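Local coordinates for adenylyltransferase and sulfurtransferase uba4 (Chaetomium thermophilum, PDB 6YUB), which probably activates a ubiquitin-like sulfur carrier by adenylylation and then thiolates it, serving tRNA wobble-uridine thiolation and molybdenum cofactor synthesis, at residues B[133-136]-B[137-140]. Numbering follows the deposited sequence.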
loop_
_atom_site.group_PDB
_atom_site.type_symbol
_atom_site.label_atom_id
_atom_site.label_comp_id
_atom_site.label_asym_id
_atom_site.label_seq_id
_atom_site.Cartn_x
_atom_site.Cartn_y
_atom_site.Cartn_z
ATOM N N ASP B 133 12.691 3.164 -11.899
ATOM C CA ASP B 133 11.933 1.989 -12.332
ATOM C C ASP B 133 12.648 1.263 -13.470
ATOM O O ASP B 133 12.016 0.607 -14.303
ATOM C CB ASP B 133 10.511 2.372 -12.752
ATOM C CG ASP B 133 9.458 1.463 -12.147
ATOM O OD1 ASP B 133 9.754 0.270 -11.927
ATOM O OD2 ASP B 133 8.334 1.945 -11.887
ATOM N N ASN B 134 13.972 1.380 -13.510
ATOM C CA ASN B 134 14.802 0.735 -14.526
ATOM C C ASN B 134 15.788 -0.199 -13.836
ATOM O O ASN B 134 16.642 0.272 -13.066
ATOM C CB ASN B 134 15.547 1.786 -15.363
ATOM C CG ASN B 134 16.373 1.167 -16.486
ATOM O OD1 ASN B 134 16.902 0.063 -16.356
ATOM N ND2 ASN B 134 16.486 1.886 -17.593
ATOM N N PRO B 135 15.726 -1.512 -14.073
ATOM C CA PRO B 135 16.634 -2.416 -13.339
ATOM C C PRO B 135 18.110 -2.103 -13.535
ATOM O O PRO B 135 18.874 -2.131 -12.561
ATOM C CB PRO B 135 16.268 -3.810 -13.881
ATOM C CG PRO B 135 15.414 -3.579 -15.091
ATOM C CD PRO B 135 14.757 -2.244 -14.909
ATOM N N ALA B 136 18.539 -1.806 -14.763
ATOM C CA ALA B 136 19.947 -1.500 -14.997
ATOM C C ALA B 136 20.377 -0.266 -14.215
ATOM O O ALA B 136 21.424 -0.266 -13.556
ATOM C CB ALA B 136 20.199 -1.300 -16.494
ATOM N N THR B 137 19.582 0.805 -14.283
ATOM C CA THR B 137 19.922 2.024 -13.561
ATOM C C THR B 137 19.966 1.783 -12.057
ATOM O O THR B 137 20.774 2.397 -11.354
ATOM C CB THR B 137 18.917 3.128 -13.895
ATOM O OG1 THR B 137 18.594 3.081 -15.289
ATOM C CG2 THR B 137 19.494 4.493 -13.569
ATOM N N ARG B 138 19.112 0.892 -11.548
ATOM C CA ARG B 138 19.127 0.576 -10.124
ATOM C C ARG B 138 20.510 0.116 -9.677
ATOM O O ARG B 138 21.014 0.550 -8.633
ATOM C CB ARG B 138 18.082 -0.492 -9.806
ATOM C CG ARG B 138 16.707 0.078 -9.496
ATOM C CD ARG B 138 15.893 -0.845 -8.597
ATOM N NE ARG B 138 15.367 -2.007 -9.308
ATOM C CZ ARG B 138 14.386 -1.950 -10.205
ATOM N NH1 ARG B 138 13.833 -0.785 -10.515
ATOM N NH2 ARG B 138 13.963 -3.059 -10.800
ATOM N N TYR B 139 21.137 -0.772 -10.454
ATOM C CA TYR B 139 22.471 -1.243 -10.098
ATOM C C TYR B 139 23.490 -0.114 -10.179
ATOM O O TYR B 139 24.393 -0.023 -9.340
ATOM C CB TYR B 139 22.876 -2.408 -11.003
ATOM C CG TYR B 139 22.211 -3.720 -10.635
ATOM C CD1 TYR B 139 22.742 -4.534 -9.647
ATOM C CD2 TYR B 139 21.052 -4.140 -11.276
ATOM C CE1 TYR B 139 22.139 -5.734 -9.304
ATOM C CE2 TYR B 139 20.442 -5.335 -10.940
ATOM C CZ TYR B 139 20.990 -6.127 -9.953
ATOM O OH TYR B 139 20.390 -7.318 -9.617
ATOM N N LEU B 140 23.354 0.766 -11.172
ATOM C CA LEU B 140 24.262 1.900 -11.286
ATOM C C LEU B 140 24.156 2.810 -10.070
ATOM O O LEU B 140 25.167 3.231 -9.500
ATOM C CB LEU B 140 23.966 2.680 -12.568
ATOM C CG LEU B 140 24.688 4.019 -12.715
ATOM C CD1 LEU B 140 26.202 3.812 -12.649
ATOM C CD2 LEU B 140 24.290 4.712 -14.017
HETATM O O HOH W 1 11.266 -1.803 -12.151
HETATM O O HOH W 2 13.536 2.453 -9.571
#
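Thr137 meets Asn134, the N-cap of helix 135-148: Asn134 OD1 accepts a long, weak but straight bond from Thr137 N (3.5 Å, 164°) and a weak, more bent one from Ala136 N. Anti to the backbone N (chi1 -177°), Asn134 CG carries OD1 forward to these amides, and Thr137 OG1 packs against CG at 3.2 Å, the side chains crossing at about a right angle. Arg138 N closes the turn on Asn134 O (3.0 Å). Bent at chi3 (-75°), its chain lays one guanidinium face over Pro135 CA, and NE bonds to Tyr185 OH. NH1 stays 4.4 Å from Asp133 OD1, so water links them: one water oxygen, 2.6 Å from Asp133 OD1, accepts from NH1, and a second, weakly held by NH1, accepts from Asp133 N. With alanine in place of Arg138, both waters and Tyr185 OH would probably lose their guanidinium partner. Tyr139 turns its ring edge to Pro135 O, with CD2 3.2 Å from that oxygen, and Leu140 N bonds to Ala136 O (3.2 Å). Asp133, also bound by Ser157 N, and Asn134 belong to the predicted ATP site of this ThiF-family adenylyltransferase part. The turn begins helix 135-148 of the Rossmann-type beta-alpha-beta unit, after strand 127-130, with Arg138 packed on strand 152-158.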